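Local coordinates for adenosylmethionine-8-amino-7-oxononanoate aminotransferase (Methanocaldococcus jannaschii, PDB 6ZHK), which probably transfers the amino group of S-adenosyl-L-methionine to 7-keto-8-aminopelargonic acid in biotin biosynthesis, as a class-III pyridoxal-phosphate-dependent aminotransferase, at residues Thr146-Lys152 / Phe180-Asn186; Thr304-Leu310 / Leu344-Ala349; Leu423-Ile428 / Tyr452-Leu457. One frame throughout, in Å; residues are numbered along the deposited sequence.

Contact 1 of 3, residues Thr146-Lys152 / Phe180-Asn186; sequences TKFISVK and FKGYHAN
The F148 ring receives the CA of G182 over one face, 3.8 Å from its centroid in a CH-pi contact, while F180 O and H184 NE2 lie at its edge, in plane. The CE2 side of the rim is turned to the face of H184, an offset edge-to-face pair with planes at 79°. F180 comes in obliquely, its CE1 3.6 Å from F148 CD1, and the three rings form an aromatic cluster. F148 reaches its neighbours because CG stands between the backbone N and the carbonyl carbon (chi1 64°), and a side chain at G182 would collide with the ring. A serine in place of F148 would probably open a gap over G182 and leave F180 and H184 without the ring that joins them. Strands 147-151 and 183-185 pair in parallel: F148 O accepts from Y183 N, Y183 O from S150 N, S150 O from A185 N, and A185 O from K152 N. Beyond these, K152 NZ reaches N186 OD1 at 3.1 Å. Strand 183-185 is one of the two outermost strands of the seven-stranded mixed sheet within this chain. H184 NE2 also bonds to G166 O, so the imidazole combines an aromatic face with a polar tether.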
loop_
_atom_site.group_PDB
_atom_site.type_symbol
_atom_site.label_atom_id
_atom_site.label_comp_id
_atom_site.label_asym_id
_atom_site.label_seq_id
_atom_site.Cartn_x
_atom_site.Cartn_y
_atom_site.Cartn_z
ATOM N N THR A 146 6.573 6.666 -23.256
ATOM C CA THR A 146 5.306 6.553 -22.559
ATOM C C THR A 146 4.858 5.096 -22.474
ATOM O O THR A 146 3.898 4.792 -21.777
ATOM C CB THR A 146 4.216 7.383 -23.238
ATOM O OG1 THR A 146 4.067 6.859 -24.543
ATOM C CG2 THR A 146 4.592 8.838 -23.391
ATOM N N LYS A 147 5.612 4.185 -23.095
ATOM C CA LYS A 147 5.225 2.793 -23.133
ATOM C C LYS A 147 6.229 1.973 -22.339
ATOM O O LYS A 147 7.220 2.490 -21.826
ATOM C CB LYS A 147 5.053 2.300 -24.580
ATOM C CG LYS A 147 3.803 2.868 -25.283
ATOM C CD LYS A 147 3.546 2.271 -26.657
ATOM C CE LYS A 147 2.125 2.437 -27.165
ATOM N NZ LYS A 147 1.694 3.861 -27.128
ATOM N N PHE A 148 5.886 0.708 -22.136
ATOM C CA PHE A 148 6.774 -0.163 -21.396
ATOM C C PHE A 148 6.831 -1.500 -22.123
ATOM O O PHE A 148 6.009 -1.764 -22.991
ATOM C CB PHE A 148 6.246 -0.376 -19.986
ATOM C CG PHE A 148 4.938 -1.082 -20.018
ATOM C CD1 PHE A 148 3.754 -0.368 -20.103
ATOM C CD2 PHE A 148 4.898 -2.479 -20.049
ATOM C CE1 PHE A 148 2.559 -1.039 -20.217
ATOM C CE2 PHE A 148 3.699 -3.154 -20.143
ATOM C CZ PHE A 148 2.518 -2.412 -20.220
ATOM N N ILE A 149 7.800 -2.309 -21.740
ATOM C CA ILE A 149 7.859 -3.678 -22.200
ATOM C C ILE A 149 7.843 -4.590 -20.981
ATOM O O ILE A 149 8.587 -4.392 -19.999
ATOM C CB ILE A 149 9.192 -3.905 -22.966
ATOM C CG1 ILE A 149 9.164 -3.201 -24.325
ATOM C CG2 ILE A 149 9.338 -5.411 -23.158
ATOM C CD1 ILE A 149 10.520 -3.168 -25.047
ATOM N N SER A 150 7.036 -5.635 -21.066
ATOM C CA SER A 150 7.033 -6.648 -20.030
ATOM C C SER A 150 6.742 -8.000 -20.711
ATOM O O SER A 150 7.014 -8.148 -21.911
ATOM C CB SER A 150 6.000 -6.242 -19.026
ATOM O OG SER A 150 6.022 -7.139 -17.932
ATOM N N VAL A 151 6.229 -8.974 -19.941
ATOM C CA VAL A 151 5.909 -10.302 -20.474
ATOM C C VAL A 151 4.487 -10.694 -20.163
ATOM O O VAL A 151 3.918 -10.306 -19.151
ATOM C CB VAL A 151 6.889 -11.396 -19.999
ATOM C CG1 VAL A 151 8.260 -11.191 -20.623
ATOM C CG2 VAL A 151 6.971 -11.528 -18.479
ATOM N N LYS A 152 3.907 -11.473 -21.088
ATOM C CA LYS A 152 2.606 -12.072 -20.836
ATOM C C LYS A 152 2.718 -12.994 -19.617
ATOM O O LYS A 152 3.749 -13.671 -19.437
ATOM C CB LYS A 152 2.177 -12.863 -22.062
ATOM C CG LYS A 152 1.780 -12.018 -23.282
ATOM C CD LYS A 152 1.675 -12.887 -24.539
ATOM C CE LYS A 152 1.946 -12.095 -25.803
ATOM N NZ LYS A 152 1.310 -12.706 -26.997
ATOM N N PHE A 180 -2.711 1.648 -18.773
ATOM C CA PHE A 180 -1.910 2.310 -19.792
ATOM C C PHE A 180 -1.221 1.203 -20.579
ATOM O O PHE A 180 -0.993 0.127 -20.035
ATOM C CB PHE A 180 -0.932 3.356 -19.220
ATOM C CG PHE A 180 0.032 2.833 -18.185
ATOM C CD1 PHE A 180 1.175 2.135 -18.562
ATOM C CD2 PHE A 180 -0.221 3.014 -16.839
ATOM C CE1 PHE A 180 2.075 1.674 -17.620
ATOM C CE2 PHE A 180 0.659 2.527 -15.885
ATOM C CZ PHE A 180 1.836 1.885 -16.279
ATOM N N LYS A 181 -0.918 1.455 -21.870
ATOM C CA LYS A 181 -0.612 0.363 -22.768
ATOM C C LYS A 181 0.893 0.241 -23.022
ATOM O O LYS A 181 1.661 1.199 -22.971
ATOM C CB LYS A 181 -1.433 0.515 -24.062
ATOM C CG LYS A 181 -2.941 0.608 -23.867
ATOM C CD LYS A 181 -3.466 -0.643 -23.152
ATOM C CE LYS A 181 -4.991 -0.727 -23.010
ATOM N NZ LYS A 181 -5.523 0.454 -22.284
ATOM N N GLY A 182 1.310 -0.947 -23.447
ATOM C CA GLY A 182 2.721 -1.176 -23.741
ATOM C C GLY A 182 2.850 -2.422 -24.610
ATOM O O GLY A 182 1.937 -2.737 -25.355
ATOM N N TYR A 183 3.960 -3.151 -24.468
ATOM C CA TYR A 183 4.252 -4.333 -25.267
ATOM C C TYR A 183 4.533 -5.518 -24.349
ATOM O O TYR A 183 5.263 -5.383 -23.353
ATOM C CB TYR A 183 5.520 -4.078 -26.074
ATOM C CG TYR A 183 5.346 -2.855 -26.955
ATOM C CD1 TYR A 183 4.588 -2.952 -28.121
ATOM C CD2 TYR A 183 5.867 -1.617 -26.607
ATOM C CE1 TYR A 183 4.358 -1.844 -28.921
ATOM C CE2 TYR A 183 5.663 -0.488 -27.411
ATOM C CZ TYR A 183 4.917 -0.621 -28.580
ATOM O OH TYR A 183 4.623 0.411 -29.414
ATOM N N HIS A 184 3.988 -6.690 -24.683
ATOM C CA HIS A 184 4.301 -7.821 -23.819
ATOM C C HIS A 184 4.916 -8.904 -24.688
ATOM O O HIS A 184 4.268 -9.328 -25.639
ATOM C CB HIS A 184 3.024 -8.397 -23.233
ATOM C CG HIS A 184 2.470 -7.577 -22.143
ATOM N ND1 HIS A 184 1.550 -6.574 -22.388
ATOM C CD2 HIS A 184 2.718 -7.570 -20.819
ATOM C CE1 HIS A 184 1.222 -6.016 -21.224
ATOM N NE2 HIS A 184 1.915 -6.603 -20.274
ATOM N N ALA A 185 6.153 -9.306 -24.375
ATOM C CA ALA A 185 6.740 -10.445 -25.049
ATOM C C ALA A 185 6.073 -11.744 -24.575
ATOM O O ALA A 185 5.376 -11.786 -23.547
ATOM C CB ALA A 185 8.197 -10.473 -24.786
ATOM N N ASN A 186 6.333 -12.839 -25.317
ATOM C CA ASN A 186 5.783 -14.112 -24.892
ATOM C C ASN A 186 6.510 -14.565 -23.636
ATOM O O ASN A 186 7.683 -14.241 -23.444
ATOM C CB ASN A 186 5.872 -15.207 -25.954
ATOM C CG ASN A 186 4.948 -14.915 -27.111
ATOM O OD1 ASN A 186 3.768 -14.606 -26.908
ATOM N ND2 ASN A 186 5.495 -15.003 -28.314
HETATM O O HOH W 1 1.657 3.976 -22.047
#

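Contact 2 of 3, residues Thr304-Leu310 / Leu344-Ala349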
loop_
_atom_site.group_PDB
_atom_site.type_symbol
_atom_site.label_atom_id
_atom_site.label_comp_id
_atom_site.label_asym_id
_atom_site.label_seq_id
_atom_site.Cartn_x
_atom_site.Cartn_y
_atom_site.Cartn_z
ATOM N N THR A 304 10.219 -7.998 6.019
ATOM C CA THR A 304 10.010 -7.916 7.458
ATOM C C THR A 304 9.981 -9.312 8.091
ATOM O O THR A 304 9.530 -9.457 9.207
ATOM C CB THR A 304 8.677 -7.212 7.752
ATOM O OG1 THR A 304 7.749 -8.028 7.039
ATOM C CG2 THR A 304 8.678 -5.815 7.197
ATOM N N GLY A 305 10.405 -10.325 7.321
ATOM C CA GLY A 305 10.317 -11.724 7.740
ATOM C C GLY A 305 8.889 -12.239 7.692
ATOM O O GLY A 305 8.637 -13.358 8.083
ATOM N N GLY A 306 7.955 -11.423 7.192
ATOM C CA GLY A 306 6.609 -11.889 6.979
ATOM C C GLY A 306 5.672 -11.286 8.014
ATOM O O GLY A 306 4.529 -11.715 8.084
ATOM N N TYR A 307 6.164 -10.351 8.851
ATOM C CA TYR A 307 5.361 -9.944 10.003
ATOM C C TYR A 307 4.639 -8.631 9.817
ATOM O O TYR A 307 3.607 -8.388 10.502
ATOM C CB TYR A 307 6.155 -9.856 11.318
ATOM C CG TYR A 307 6.617 -11.190 11.869
ATOM C CD1 TYR A 307 6.391 -12.382 11.168
ATOM C CD2 TYR A 307 7.255 -11.284 13.114
ATOM C CE1 TYR A 307 6.791 -13.611 11.687
ATOM C CE2 TYR A 307 7.688 -12.514 13.607
ATOM C CZ TYR A 307 7.462 -13.687 12.900
ATOM O OH TYR A 307 7.892 -14.905 13.426
ATOM N N LEU A 308 5.131 -7.798 8.894
ATOM C CA LEU A 308 4.498 -6.496 8.668
ATOM C C LEU A 308 4.655 -6.096 7.178
ATOM O O LEU A 308 5.569 -6.548 6.462
ATOM C CB LEU A 308 5.189 -5.449 9.571
ATOM C CG LEU A 308 4.712 -5.349 11.020
ATOM C CD1 LEU A 308 5.704 -4.497 11.836
ATOM C CD2 LEU A 308 3.303 -4.708 11.090
ATOM N N PRO A 309 3.816 -5.175 6.699
ATOM C CA PRO A 309 3.893 -4.685 5.323
ATOM C C PRO A 309 4.954 -3.603 5.188
ATOM O O PRO A 309 4.677 -2.416 5.323
ATOM C CB PRO A 309 2.472 -4.155 5.066
ATOM C CG PRO A 309 2.049 -3.645 6.369
ATOM C CD PRO A 309 2.606 -4.648 7.378
ATOM N N LEU A 310 6.133 -4.026 4.734
ATOM C CA LEU A 310 7.094 -3.044 4.243
ATOM C C LEU A 310 7.522 -3.366 2.814
ATOM O O LEU A 310 7.689 -4.530 2.463
ATOM C CB LEU A 310 8.315 -3.003 5.168
ATOM C CG LEU A 310 9.323 -1.892 4.849
ATOM C CD1 LEU A 310 8.659 -0.520 5.028
ATOM C CD2 LEU A 310 10.515 -2.020 5.800
ATOM N N LEU A 344 7.753 0.876 13.244
ATOM C CA LEU A 344 7.460 -0.549 13.463
ATOM C C LEU A 344 7.812 -1.410 12.244
ATOM O O LEU A 344 8.453 -2.468 12.385
ATOM C CB LEU A 344 6.002 -0.721 13.866
ATOM C CG LEU A 344 5.606 0.025 15.144
ATOM C CD1 LEU A 344 4.164 -0.327 15.485
ATOM C CD2 LEU A 344 6.597 -0.266 16.372
ATOM N N LEU A 345 7.452 -0.950 11.013
ATOM C CA LEU A 345 7.748 -1.736 9.823
ATOM C C LEU A 345 9.255 -1.895 9.748
ATOM O O LEU A 345 9.740 -2.983 9.458
ATOM C CB LEU A 345 7.265 -1.064 8.510
ATOM C CG LEU A 345 5.825 -0.539 8.544
ATOM C CD1 LEU A 345 5.368 -0.027 7.183
ATOM C CD2 LEU A 345 4.861 -1.642 8.953
ATOM N N CYS A 346 9.998 -0.802 10.007
ATOM C CA CYS A 346 11.425 -0.872 9.729
ATOM C C CYS A 346 12.126 -1.682 10.827
ATOM O O CYS A 346 13.145 -2.367 10.584
ATOM C CB CYS A 346 11.998 0.547 9.747
ATOM S SG CYS A 346 11.547 1.518 8.284
ATOM N N SER A 347 11.570 -1.636 12.025
ATOM C CA SER A 347 12.154 -2.433 13.116
ATOM C C SER A 347 12.080 -3.932 12.783
ATOM O O SER A 347 13.075 -4.633 13.034
ATOM C CB SER A 347 11.478 -2.113 14.423
ATOM O OG SER A 347 10.171 -2.691 14.449
ATOM N N ALA A 348 10.947 -4.429 12.212
ATOM C CA ALA A 348 10.842 -5.841 11.837
ATOM C C ALA A 348 11.919 -6.175 10.807
ATOM O O ALA A 348 12.564 -7.239 10.890
ATOM C CB ALA A 348 9.477 -6.254 11.366
ATOM N N ALA A 349 12.097 -5.285 9.814
ATOM C CA ALA A 349 13.065 -5.580 8.770
ATOM C C ALA A 349 14.490 -5.605 9.306
ATOM O O ALA A 349 15.312 -6.395 8.824
ATOM C CB ALA A 349 12.967 -4.588 7.618
#
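With its CG turned anti to the backbone N (chi1 -173°), L310 lays CD1 against L345 CB at 3.8 Å and CD2 against A349 CB at 4.0 Å, so one leucine fork bridges successive turns of helix 343-358. L345 answers with CG anti to its carbonyl carbon (chi1 -48°), which carries both methyls out to the loop. Its CD1 presses close on P309 O, at 3.1 Å, a tight spot, and its CD2 meets L308 CB at 3.9 Å, the two side chains crossing at about a right angle. A348 offers only a methyl, which lets T304 approach until the two CB atoms are 3.8 Å apart.

No hydrogen bond joins the segments. Within the loop, T304 OG1 donates to L308 O over 2.7 Å, in the carbonyl plane and on a lone pair, and takes weak bonds from the backbone N of G306 and of Y307. These bonds accompany a type I' turn from T304 to Y307, whose two central positions, both glycine, have positive phi. From outside, G68 O accepts from Y307 OH. T304 follows closely on K301, the predicted attachment site of pyridoxal phosphate, which carries no cofactor here.

The loop links strands 296-299 and 311-315 of the large mixed sheet. Helix 72-82 meets it through I78 on L308, helix 96-108 places L101 against L310 and A349, and the second subunit adds its Y339 on T304 and P309, its L344 on L308 and a hydrogen bond from its N342 ND2 to Y307 O, so the contact forms part of the dimer interface.

Contact 3 of 3, residues Leu423-Ile428 / Tyr452-Leu457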
loop_
_atom_site.group_PDB
_atom_site.type_symbol
_atom_site.label_atom_id
_atom_site.label_comp_id
_atom_site.label_asym_id
_atom_site.label_seq_id
_atom_site.Cartn_x
_atom_site.Cartn_y
_atom_site.Cartn_z
ATOM N N LEU A 423 -4.335 -32.096 1.526
ATOM C CA LEU A 423 -3.185 -31.663 2.300
ATOM C C LEU A 423 -3.643 -31.100 3.639
ATOM O O LEU A 423 -2.955 -31.262 4.629
ATOM C CB LEU A 423 -2.404 -30.615 1.498
ATOM C CG LEU A 423 -1.484 -31.152 0.407
ATOM C CD1 LEU A 423 -0.861 -29.962 -0.344
ATOM C CD2 LEU A 423 -0.360 -32.001 1.020
ATOM N N LEU A 424 -4.797 -30.419 3.672
ATOM C CA LEU A 424 -5.239 -29.833 4.924
ATOM C C LEU A 424 -5.537 -30.934 5.945
ATOM O O LEU A 424 -5.226 -30.780 7.140
ATOM C CB LEU A 424 -6.458 -28.918 4.682
ATOM C CG LEU A 424 -6.672 -27.838 5.740
ATOM C CD1 LEU A 424 -5.569 -26.787 5.743
ATOM C CD2 LEU A 424 -8.064 -27.216 5.688
ATOM N N GLU A 425 -6.086 -32.068 5.469
ATOM C CA GLU A 425 -6.322 -33.219 6.350
ATOM C C GLU A 425 -5.015 -33.760 6.938
ATOM O O GLU A 425 -5.021 -34.408 7.993
ATOM C CB GLU A 425 -7.006 -34.364 5.596
ATOM C CG GLU A 425 -8.423 -34.056 5.147
ATOM C CD GLU A 425 -8.955 -35.035 4.105
ATOM O OE1 GLU A 425 -8.206 -35.980 3.674
ATOM O OE2 GLU A 425 -10.122 -34.878 3.738
ATOM N N LYS A 426 -3.896 -33.586 6.214
ATOM C CA LYS A 426 -2.597 -34.064 6.656
ATOM C C LYS A 426 -1.846 -32.971 7.419
ATOM O O LYS A 426 -0.672 -33.136 7.675
ATOM C CB LYS A 426 -1.776 -34.599 5.471
ATOM C CG LYS A 426 -2.503 -35.641 4.619
ATOM C CD LYS A 426 -1.801 -35.971 3.329
ATOM C CE LYS A 426 -2.602 -36.899 2.444
ATOM N NZ LYS A 426 -2.913 -38.127 3.212
ATOM N N GLY A 427 -2.536 -31.893 7.824
ATOM C CA GLY A 427 -1.883 -30.900 8.681
ATOM C C GLY A 427 -0.968 -29.949 7.883
ATOM O O GLY A 427 0.017 -29.465 8.428
ATOM N N ILE A 428 -1.299 -29.695 6.598
ATOM C CA ILE A 428 -0.514 -28.814 5.747
ATOM C C ILE A 428 -1.436 -27.811 5.056
ATOM O O ILE A 428 -2.464 -28.169 4.446
ATOM C CB ILE A 428 0.260 -29.613 4.672
ATOM C CG1 ILE A 428 1.283 -30.558 5.303
ATOM C CG2 ILE A 428 0.868 -28.612 3.629
ATOM C CD1 ILE A 428 1.830 -31.624 4.335
ATOM N N TYR A 452 8.262 -34.834 5.241
ATOM C CA TYR A 452 6.842 -34.964 5.531
ATOM C C TYR A 452 6.008 -34.346 4.407
ATOM O O TYR A 452 5.045 -34.924 3.941
ATOM C CB TYR A 452 6.476 -34.377 6.901
ATOM C CG TYR A 452 5.016 -34.581 7.213
ATOM C CD1 TYR A 452 4.537 -35.817 7.627
ATOM C CD2 TYR A 452 4.111 -33.542 7.106
ATOM C CE1 TYR A 452 3.193 -36.049 7.850
ATOM C CE2 TYR A 452 2.761 -33.739 7.375
ATOM C CZ TYR A 452 2.299 -34.999 7.747
ATOM O OH TYR A 452 0.968 -35.231 8.007
ATOM N N LEU A 453 6.307 -33.091 4.064
ATOM C CA LEU A 453 5.558 -32.341 3.071
ATOM C C LEU A 453 5.503 -33.034 1.716
ATOM O O LEU A 453 4.457 -33.079 1.093
ATOM C CB LEU A 453 6.203 -30.952 2.907
ATOM C CG LEU A 453 5.719 -30.103 1.718
ATOM C CD1 LEU A 453 4.239 -29.696 1.923
ATOM C CD2 LEU A 453 6.559 -28.831 1.678
ATOM N N CYS A 454 6.645 -33.522 1.242
ATOM C CA CYS A 454 6.682 -34.132 -0.077
ATOM C C CYS A 454 5.990 -35.504 -0.097
ATOM O O CYS A 454 5.304 -35.845 -1.063
ATOM C CB CYS A 454 8.153 -34.218 -0.488
ATOM S SG CYS A 454 8.933 -32.587 -0.793
ATOM N N ASP A 455 6.145 -36.296 0.994
ATOM C CA ASP A 455 5.412 -37.554 1.110
ATOM C C ASP A 455 3.913 -37.264 1.197
ATOM O O ASP A 455 3.106 -37.966 0.597
ATOM C CB ASP A 455 5.791 -38.312 2.391
ATOM C CG ASP A 455 7.103 -39.069 2.322
ATOM O OD1 ASP A 455 7.618 -39.282 1.217
ATOM O OD2 ASP A 455 7.614 -39.420 3.378
ATOM N N ALA A 456 3.504 -36.223 1.937
ATOM C CA ALA A 456 2.071 -35.944 2.000
ATOM C C ALA A 456 1.538 -35.454 0.652
ATOM O O ALA A 456 0.371 -35.709 0.309
ATOM C CB ALA A 456 1.790 -34.879 3.049
ATOM N N LEU A 457 2.368 -34.714 -0.105
ATOM C CA LEU A 457 1.883 -34.225 -1.395
ATOM C C LEU A 457 1.672 -35.396 -2.371
ATOM O O LEU A 457 0.689 -35.453 -3.139
ATOM C CB LEU A 457 2.879 -33.184 -1.931
ATOM C CG LEU A 457 2.485 -32.440 -3.212
ATOM C CD1 LEU A 457 1.128 -31.734 -3.094
ATOM C CD2 LEU A 457 3.558 -31.459 -3.632
#
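Y452 gives its phenolic hydrogen to the backbone O of K426, with OH and O 2.7 Å apart and the donor tilted 17° from the carbonyl plane; that oxygen lies at the ring edge, in plane. Next to this bond the CD1 methyl of I428 is wedged between three residues of helix 447-463: A456 CB at 3.5 Å, Y452 CE2 at 3.8 Å and L453 CD1 at 3.9 Å. I428 and Y452 slide past each other in opposite directions, whereas L453 crosses I428 at about a right angle. Toward L457, one turn on from L453, L423 of helix 415-425 splits its fork, CD1 touching L457 CD1 at 3.8 Å while CD2 rests near A456 O. The small A456 also leaves room for the aliphatic part of K426, whose CD passes 3.8 Å from A456 CB.

To position this shell, Y452 directs its ring across the gap with CG anti to the backbone N (chi1 -177°). On the other segment, helix 415-425 ends in a Schellman motif: I428 N returns to L423 O, G427 N to L424 O, and G427 takes the positive phi of the C-prime position. L423 O accepts from K426 N as well, the two donors arriving from opposite faces of its plane.

Farther out, I428 begins strand 428-429, beside strand 54-57 in the four-stranded mixed sheet, and A58 touches both I428 and L453. L457 leans on I437 and L439 of strand 436-439. K426 NZ forms salt bridges with E459 and E463. The helix end is therefore fastened in three ways: a phenol on the carbonyl just beyond the helix end, an apolar wedge, and a lysine whose charge is probably more than offset by two nearby carboxylates.

How the contacts relate
Read from the N terminus, the three contacts come in series: none nests in another and none crosses. Contact 1 closes a loop of 27 residues that holds helices 160-165 and 169-172, and so adds an edge strand to the seven-stranded sheet. Contact 2 spans 33 residues, including strand 311-315 of that same sheet and helix 317-321, and ties a loop between its strands to helix 343-358. Contact 3, near the C terminus, joins helix 415-425 to helix 447-463 around strand 436-439. Their centres lie 29 to 39 Å apart, with contact 1 across the chain's centre from the others. Contacts 1 and 2 both touch the second subunit; contact 3 does not.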